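Local structure of ABC-type branched-chain amino acid transport systems periplasmic component-like protein (Thermomonospora curvata, 4N03) at residues A280-L294 / A347-F359. The protein probably binds fatty acids such as palmitic acid outside the membrane, as the substrate-binding component of an ABC transporter of the leucine-binding protein family. Residues are numbered along the deposited sequence; the frame is centred on the assembly and turned at random. Where two conformers were deposited one is given.
Sequences AGAPMSADLPAIKKL and ANADDGLGTPMNF. With PLM (palmitic acid), chain B.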
ATOM      1  N   ALA A 280      -3.960   5.284   4.388  1.00  9.15           N
ATOM      2  CA  ALA A 280      -3.285   6.558   4.257  1.00  9.75           C
ATOM      3  C   ALA A 280      -3.494   7.199   2.878  1.00  9.89           C
ATOM      4  O   ALA A 280      -3.145   8.345   2.692  1.00 10.77           O
ATOM      5  CB  ALA A 280      -1.788   6.397   4.464  1.00 10.15           C
ATOM      6  N   GLY A 281      -4.005   6.425   1.905  1.00  9.71           N
ATOM      7  CA  GLY A 281      -4.172   6.905   0.540  1.00 10.47           C
ATOM      8  C   GLY A 281      -5.553   7.452   0.249  1.00 12.14           C
ATOM      9  O   GLY A 281      -6.554   6.899   0.667  1.00 12.44           O
ATOM     10  N   ALA A 282      -5.577   8.554  -0.486  1.00 12.64           N
ATOM     11  CA  ALA A 282      -6.838   9.119  -0.902  1.00 13.69           C
ATOM     12  C   ALA A 282      -7.443   8.260  -2.033  1.00 12.82           C
ATOM     13  O   ALA A 282      -6.697   7.730  -2.868  1.00 14.24           O
ATOM     14  CB  ALA A 282      -6.633  10.516  -1.418  1.00 14.07           C
ATOM     15  N   PRO A 283      -8.765   8.116  -2.029  1.00 11.85           N
ATOM     16  CA  PRO A 283      -9.395   7.450  -3.143  1.00 12.01           C
ATOM     17  C   PRO A 283      -9.502   8.393  -4.379  1.00 11.73           C
ATOM     18  O   PRO A 283      -9.299   9.599  -4.274  1.00 12.87           O
ATOM     19  CB  PRO A 283     -10.759   7.100  -2.580  1.00 12.95           C
ATOM     20  CG  PRO A 283     -11.068   8.223  -1.660  1.00 14.13           C
ATOM     21  CD  PRO A 283      -9.735   8.604  -1.072  1.00 12.79           C
HETATM   22  N   MSE A 284      -9.880   7.833  -5.530  1.00 12.15           N
HETATM   23  CA  MSE A 284      -9.974   8.580  -6.820  0.60 12.30           C
HETATM   24  C   MSE A 284     -11.087   9.592  -6.840  1.00 12.64           C
HETATM   25  O   MSE A 284     -11.175  10.369  -7.781  1.00 14.54           O
HETATM   26  CB  MSE A 284     -10.029   7.574  -7.953  0.60 13.27           C
HETATM   27  CG  MSE A 284      -8.748   6.747  -7.990  0.60 17.67           C
HETATM   28 SE   MSE A 284      -7.671   7.024  -9.571  0.39 17.15          SE
HETATM   29  CE  MSE A 284      -7.484   8.955  -9.479  0.60 16.08           C
ATOM     30  N   SER A 285     -11.973   9.575  -5.868  1.00 12.21           N
ATOM     31  CA  SER A 285     -13.055  10.532  -5.711  1.00 12.73           C
ATOM     32  C   SER A 285     -12.695  11.752  -4.900  1.00 13.69           C
ATOM     33  O   SER A 285     -13.486  12.669  -4.769  1.00 15.54           O
ATOM     34  CB  SER A 285     -14.237   9.834  -5.085  1.00 12.32           C
ATOM     35  OG  SER A 285     -13.858   9.368  -3.804  1.00 12.53           O
ATOM     36  N   ALA A 286     -11.493  11.785  -4.319  1.00 15.01           N
ATOM     37  CA  ALA A 286     -11.124  12.939  -3.508  1.00 14.62           C
ATOM     38  C   ALA A 286     -11.082  14.223  -4.346  1.00 15.69           C
ATOM     39  O   ALA A 286     -10.622  14.214  -5.482  1.00 16.84           O
ATOM     40  CB  ALA A 286      -9.777  12.715  -2.871  1.00 16.44           C
ATOM     41  N   ASP A 287     -11.427  15.319  -3.704  1.00 15.81           N
ATOM     42  CA  ASP A 287     -11.509  16.619  -4.394  1.00 16.97           C
ATOM     43  C   ASP A 287     -10.133  17.276  -4.381  1.00 16.66           C
ATOM     44  O   ASP A 287      -9.892  18.231  -3.640  1.00 20.53           O
ATOM     45  CB  ASP A 287     -12.557  17.497  -3.722  1.00 21.77           C
ATOM     46  CG  ASP A 287     -12.785  18.799  -4.451  1.00 24.07           C
ATOM     47  OD1 ASP A 287     -12.415  18.875  -5.639  1.00 27.18           O
ATOM     48  OD2 ASP A 287     -13.313  19.722  -3.808  1.00 32.73           O
ATOM     49  N   LEU A 288      -9.235  16.738  -5.192  1.00 16.08           N
ATOM     50  CA  LEU A 288      -7.880  17.247  -5.350  1.00 15.89           C
ATOM     51  C   LEU A 288      -7.571  17.344  -6.833  1.00 15.87           C
ATOM     52  O   LEU A 288      -7.818  16.412  -7.559  1.00 16.02           O
ATOM     53  CB  LEU A 288      -6.889  16.302  -4.683  1.00 15.48           C
ATOM     54  CG  LEU A 288      -6.964  16.128  -3.170  1.00 16.38           C
ATOM     55  CD1 LEU A 288      -6.049  15.010  -2.731  1.00 16.69           C
ATOM     56  CD2 LEU A 288      -6.628  17.363  -2.363  1.00 20.10           C
ATOM     57  N   PRO A 289      -6.970  18.457  -7.259  1.00 17.01           N
ATOM     58  CA  PRO A 289      -6.698  18.613  -8.700  1.00 18.11           C
ATOM     59  C   PRO A 289      -5.834  17.518  -9.297  1.00 15.91           C
ATOM     60  O   PRO A 289      -6.110  17.035 -10.392  1.00 16.18           O
ATOM     61  CB  PRO A 289      -6.008  19.982  -8.785  1.00 20.27           C
ATOM     62  CG  PRO A 289      -6.478  20.699  -7.596  1.00 23.69           C
ATOM     63  CD  PRO A 289      -6.712  19.704  -6.529  1.00 18.18           C
ATOM     64  N   ALA A 290      -4.833  17.025  -8.565  1.00 15.71           N
ATOM     65  CA  ALA A 290      -3.969  16.002  -9.135  1.00 14.63           C
ATOM     66  C   ALA A 290      -4.699  14.674  -9.256  1.00 12.58           C
ATOM     67  O   ALA A 290      -4.379  13.885 -10.141  1.00 14.55           O
ATOM     68  CB  ALA A 290      -2.706  15.819  -8.323  1.00 15.55           C
ATOM     69  N   ILE A 291      -5.644  14.428  -8.342  1.00 14.30           N
ATOM     70  CA  ILE A 291      -6.444  13.195  -8.411  1.00 14.18           C
ATOM     71  C   ILE A 291      -7.350  13.222  -9.649  1.00 13.20           C
ATOM     72  O   ILE A 291      -7.440  12.245 -10.371  1.00 14.25           O
ATOM     73  CB  ILE A 291      -7.290  13.034  -7.138  1.00 13.25           C
ATOM     74  CG1 ILE A 291      -6.416  12.678  -5.970  1.00 13.76           C
ATOM     75  CG2 ILE A 291      -8.419  12.029  -7.296  1.00 15.43           C
ATOM     76  CD1 ILE A 291      -5.906  11.242  -5.871  1.00 17.12           C
ATOM     77  N   LYS A 292      -8.031  14.344  -9.853  1.00 14.67           N
ATOM     78  CA  LYS A 292      -8.895  14.518 -11.041  0.70 14.60           C
ATOM     79  C   LYS A 292      -8.102  14.372 -12.348  1.00 15.44           C
ATOM     80  O   LYS A 292      -8.522  13.690 -13.299  1.00 16.71           O
ATOM     81  CB  LYS A 292      -9.588  15.870 -10.934  0.70 16.99           C
ATOM     82  CG  LYS A 292     -10.615  15.958  -9.830  0.70 20.20           C
ATOM     83  CD  LYS A 292     -11.231  17.339  -9.652  0.70 23.79           C
ATOM     84  CE  LYS A 292     -11.965  17.458  -8.326  0.70 23.21           C
ATOM     85  NZ  LYS A 292     -13.158  16.561  -8.238  0.70 28.12           N
ATOM     86  N   LYS A 293      -6.938  14.985 -12.401  1.00 14.88           N
ATOM     87  CA  LYS A 293      -6.058  14.868 -13.562  1.00 15.35           C
ATOM     88  C   LYS A 293      -5.627  13.432 -13.825  1.00 14.83           C
ATOM     89  O   LYS A 293      -5.592  12.956 -14.973  1.00 15.38           O
ATOM     90  CB  LYS A 293      -4.878  15.812 -13.407  1.00 16.93           C
ATOM     91  CG  LYS A 293      -3.880  15.860 -14.544  1.00 23.35           C
ATOM     92  CD  LYS A 293      -2.757  16.852 -14.227  1.00 27.97           C
ATOM     93  CE  LYS A 293      -1.951  17.168 -15.477  1.00 36.83           C
ATOM     94  NZ  LYS A 293      -0.939  18.232 -15.221  1.00 41.67           N
ATOM     95  N   LEU A 294      -5.265  12.726 -12.750  1.00 13.96           N
ATOM     96  CA  LEU A 294      -4.883  11.320 -12.846  1.00 12.87           C
ATOM     97  C   LEU A 294      -6.050  10.467 -13.346  1.00 12.81           C
ATOM     98  O   LEU A 294      -5.885   9.587 -14.164  1.00 13.89           O
ATOM     99  CB  LEU A 294      -4.347  10.860 -11.503  1.00 12.60           C
ATOM    100  CG  LEU A 294      -4.069   9.359 -11.384  1.00 12.16           C
ATOM    101  CD1 LEU A 294      -3.094   8.888 -12.444  1.00 13.30           C
ATOM    102  CD2 LEU A 294      -3.532   9.047 -10.003  1.00 11.32           C
ATOM    103  N   ALA A 347      12.426  16.137   2.853  1.00 13.34           N
ATOM    104  CA  ALA A 347      11.709  16.207   4.125  1.00 13.75           C
ATOM    105  C   ALA A 347      10.233  16.557   4.024  1.00 14.91           C
ATOM    106  O   ALA A 347       9.492  16.434   4.993  1.00 16.93           O
ATOM    107  CB  ALA A 347      12.392  17.189   5.063  1.00 15.41           C
ATOM    108  N   ASN A 348       9.789  16.975   2.874  1.00 13.49           N
ATOM    109  CA  ASN A 348       8.456  17.587   2.725  1.00 15.01           C
ATOM    110  C   ASN A 348       7.848  17.236   1.389  1.00 14.41           C
ATOM    111  O   ASN A 348       7.514  18.119   0.549  1.00 17.36           O
ATOM    112  CB  ASN A 348       8.628  19.121   2.846  1.00 16.96           C
ATOM    113  CG  ASN A 348       7.335  19.868   3.032  1.00 18.91           C
ATOM    114  OD1 ASN A 348       6.437  19.399   3.708  1.00 24.59           O
ATOM    115  ND2 ASN A 348       7.257  21.090   2.463  1.00 21.53           N
ATOM    116  N   ALA A 349       7.596  15.970   1.155  1.00 12.18           N
ATOM    117  CA  ALA A 349       6.988  15.545  -0.106  1.00 12.32           C
ATOM    118  C   ALA A 349       5.486  15.755  -0.062  1.00 11.10           C
ATOM    119  O   ALA A 349       4.798  15.488   0.902  1.00 13.04           O
ATOM    120  CB  ALA A 349       7.280  14.096  -0.371  1.00 14.93           C
ATOM    121  N   ASP A 350       4.948  16.234  -1.193  1.00 12.73           N
ATOM    122  CA  ASP A 350       3.488  16.291  -1.356  1.00 13.73           C
ATOM    123  C   ASP A 350       3.207  16.333  -2.832  1.00 15.14           C
ATOM    124  O   ASP A 350       3.367  17.387  -3.478  1.00 17.23           O
ATOM    125  CB  ASP A 350       2.901  17.533  -0.708  1.00 14.99           C
ATOM    126  CG  ASP A 350       1.387  17.555  -0.755  1.00 14.94           C
ATOM    127  OD1 ASP A 350       0.786  16.707  -1.475  1.00 15.83           O
ATOM    128  OD2 ASP A 350       0.761  18.416  -0.085  1.00 18.70           O
ATOM    129  N   ASP A 351       2.903  15.172  -3.387  1.00 14.72           N
ATOM    130  CA  ASP A 351       2.639  15.011  -4.818  1.00 17.73           C
ATOM    131  C   ASP A 351       1.229  15.454  -5.228  1.00 15.33           C
ATOM    132  O   ASP A 351       0.850  15.333  -6.408  1.00 17.46           O
ATOM    133  CB  ASP A 351       2.916  13.537  -5.225  1.00 20.63           C
ATOM    134  CG  ASP A 351       1.993  12.533  -4.558  1.00 20.01           C
ATOM    135  OD1 ASP A 351       1.007  12.881  -3.941  1.00 21.48           O
ATOM    136  OD2 ASP A 351       2.268  11.290  -4.664  1.00 29.69           O
ATOM    137  N   GLY A 352       0.450  15.995  -4.315  1.00 13.74           N
ATOM    138  CA  GLY A 352      -0.898  16.413  -4.605  1.00 14.22           C
ATOM    139  C   GLY A 352      -1.939  15.330  -4.601  1.00 13.91           C
ATOM    140  O   GLY A 352      -3.100  15.621  -4.902  1.00 14.37           O
ATOM    141  N   LEU A 353      -1.561  14.100  -4.289  1.00 13.23           N
ATOM    142  CA  LEU A 353      -2.454  12.976  -4.328  1.00 14.45           C
ATOM    143  C   LEU A 353      -3.043  12.601  -2.986  1.00 14.14           C
ATOM    144  O   LEU A 353      -3.724  11.588  -2.885  1.00 15.96           O
ATOM    145  CB  LEU A 353      -1.729  11.779  -4.922  1.00 14.31           C
ATOM    146  CG  LEU A 353      -1.272  11.950  -6.364  1.00 14.95           C
ATOM    147  CD1 LEU A 353      -0.433  10.749  -6.766  1.00 19.63           C
ATOM    148  CD2 LEU A 353      -2.400  12.118  -7.349  1.00 15.59           C
ATOM    149  N   GLY A 354      -2.790  13.423  -1.970  1.00 12.23           N
ATOM    150  CA  GLY A 354      -3.483  13.266  -0.694  1.00 12.87           C
ATOM    151  C   GLY A 354      -2.688  12.636   0.444  1.00 12.18           C
ATOM    152  O   GLY A 354      -3.288  12.398   1.485  1.00 14.84           O
ATOM    153  N   THR A 355      -1.395  12.420   0.272  1.00 11.76           N
ATOM    154  CA  THR A 355      -0.589  11.808   1.341  1.00 10.81           C
ATOM    155  C   THR A 355       0.785  12.476   1.424  1.00 11.24           C
ATOM    156  O   THR A 355       1.776  11.940   0.977  1.00 11.82           O
ATOM    157  CB  THR A 355      -0.418  10.305   1.074  1.00 11.78           C
ATOM    158  OG1 THR A 355      -1.665   9.670   0.746  1.00 12.70           O
ATOM    159  CG2 THR A 355       0.166   9.595   2.281  1.00 12.23           C
ATOM    160  N   PRO A 356       0.831  13.659   2.031  1.00 11.58           N
ATOM    161  CA  PRO A 356       2.133  14.276   2.274  1.00 11.26           C
ATOM    162  C   PRO A 356       3.006  13.364   3.167  1.00 10.94           C
ATOM    163  O   PRO A 356       2.471  12.642   4.034  1.00 12.42           O
ATOM    164  CB  PRO A 356       1.777  15.569   3.037  1.00 13.54           C
ATOM    165  CG  PRO A 356       0.383  15.873   2.652  1.00 14.15           C
ATOM    166  CD  PRO A 356      -0.281  14.519   2.431  1.00 12.96           C
HETATM  167  N   MSE A 357       4.295  13.385   2.945  1.00 10.81           N
HETATM  168  CA  MSE A 357       5.219  12.487   3.656  1.00 11.82           C
HETATM  169  C   MSE A 357       6.554  13.130   3.847  1.00 11.91           C
HETATM  170  O   MSE A 357       6.944  14.060   3.165  1.00 14.37           O
HETATM  171  CB  MSE A 357       5.497  11.238   2.737  1.00 13.32           C
HETATM  172  CG  MSE A 357       4.284  10.381   2.676  1.00 14.67           C
HETATM  173 SE   MSE A 357       4.681   8.917   1.427  0.65 14.48          SE
HETATM  174  CE  MSE A 357       3.968   9.638  -0.098  1.00 14.99           C
ATOM    175  N   ASN A 358       7.309  12.627   4.807  1.00 11.16           N
ATOM    176  CA  ASN A 358       8.710  12.993   5.007  1.00 11.57           C
ATOM    177  C   ASN A 358       9.574  11.768   4.714  1.00 11.56           C
ATOM    178  O   ASN A 358       9.342  10.726   5.313  1.00 11.56           O
ATOM    179  CB  ASN A 358       8.877  13.460   6.460  1.00 12.01           C
ATOM    180  CG  ASN A 358      10.268  14.020   6.792  1.00 12.63           C
ATOM    181  OD1 ASN A 358      11.318  13.628   6.232  1.00 14.32           O
ATOM    182  ND2 ASN A 358      10.315  14.837   7.833  1.00 11.60           N
ATOM    183  N   PHE A 359      10.559  11.894   3.818  1.00 11.53           N
ATOM    184  CA  PHE A 359      11.444  10.844   3.402  1.00 11.70           C
ATOM    185  C   PHE A 359      12.823  10.817   4.097  1.00 11.79           C
ATOM    186  O   PHE A 359      13.677  10.033   3.739  1.00 12.90           O
ATOM    187  CB  PHE A 359      11.627  10.902   1.883  1.00 11.45           C
ATOM    188  CG  PHE A 359      10.346  10.695   1.089  1.00 12.31           C
ATOM    189  CD1 PHE A 359       9.381   9.801   1.538  1.00 13.51           C
ATOM    190  CD2 PHE A 359      10.143  11.343  -0.099  1.00 13.50           C
ATOM    191  CE1 PHE A 359       8.261   9.538   0.817  1.00 15.23           C
ATOM    192  CE2 PHE A 359       8.949  11.091  -0.862  1.00 13.48           C
ATOM    193  CZ  PHE A 359       8.036  10.217  -0.332  1.00 14.89           C
TER
HETATM  194  C1  PLM B 601       0.735  -6.811   2.118  1.00 10.49           C
HETATM  195  O1  PLM B 601       1.258  -5.864   2.762  1.00 10.86           O
HETATM  196  O2  PLM B 601       1.281  -7.917   1.912  1.00 11.00           O
HETATM  197  C2  PLM B 601      -0.566  -6.548   1.397  1.00 12.83           C
HETATM  198  C3  PLM B 601      -0.210  -5.814   0.032  1.00 15.04           C
HETATM  199  C4  PLM B 601      -1.428  -5.291  -0.696  1.00 15.32           C
HETATM  200  C5  PLM B 601      -1.092  -4.661  -2.004  1.00 17.12           C
HETATM  201  C6  PLM B 601      -2.226  -3.992  -2.810  1.00 17.77           C
HETATM  202  C7  PLM B 601      -2.325  -2.513  -2.458  1.00 19.80           C
HETATM  203  C8  PLM B 601      -3.509  -1.781  -3.027  1.00 22.46           C
HETATM  204  C9  PLM B 601      -3.443  -0.268  -2.939  1.00 24.37           C
HETATM  205  CA  PLM B 601      -4.050   0.344  -1.655  1.00 23.22           C
HETATM  206  CB  PLM B 601      -3.622   1.864  -1.590  1.00 24.01           C
HETATM  207  CC  PLM B 601      -2.961   2.208  -0.223  1.00 19.31           C
HETATM  208  CD  PLM B 601      -2.066   3.430  -0.249  1.00 17.40           C
HETATM  209  CE  PLM B 601      -1.362   3.797   1.050  0.50 18.73           C
HETATM  210  CF  PLM B 601      -0.073   4.583   0.765  0.50 20.51           C
HETATM  211  CG  PLM B 601      -0.268   6.077   0.584  0.50 21.00           C
HETATM  212  O   HOH W   1      -2.957   9.311  -1.576  1.00 13.78           O
HETATM  213  O   HOH W   2      -3.826  17.978  -5.970  1.00 17.19           O
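With OG1 of Thr-355 turned anti to its own carbonyl carbon (chi1 -48°), the hydroxyl reaches Ala-280 and donates to the backbone oxygen, OG1 to O 2.8 Å, from a position tilted 32° out of the carbonyl plane. A water donates to the same OG1 and to Leu-353 O while accepting from Ala-282 N, so one molecule ties three polar groups of the two segments together. The methyl CG2 of Thr-355 lies 3.9 Å from the terminal carbon CG of the palmitic acid, placing this end of the contact at the tail of the ligand. A valine here would probably leave Ala-280 O without its hydroxyl donor and the water without one of its acceptors. In this two-lobed periplasmic binding protein fold, the loop between helix 336-343 and strand 370-375 thus meets the chain that runs from strand 275-279 into helix 289-301. At the helix start a second water bridges Ala-290 N and Gly-352 O, and Ala-290 CB sits 3.4 Å from that same Gly-352 O. Deeper in, Leu-353 CD2 packs against Ala-290 CB, Ile-291 CD1 (3.9 Å) and Leu-294 CD2 of the helix. The chain from Asp-350 to Leu-353 is bent by two overlapping Asx turns, Asp-350 OD1 accepting from Gly-352 N and Asp-351 OD1 from Leu-353 N. Gly-354 lies so near Ala-282 that a CB on it would collide with the alanine methyl, and the Tyr-371 hydroxyl is hydrogen-bonded to Gly-354 O.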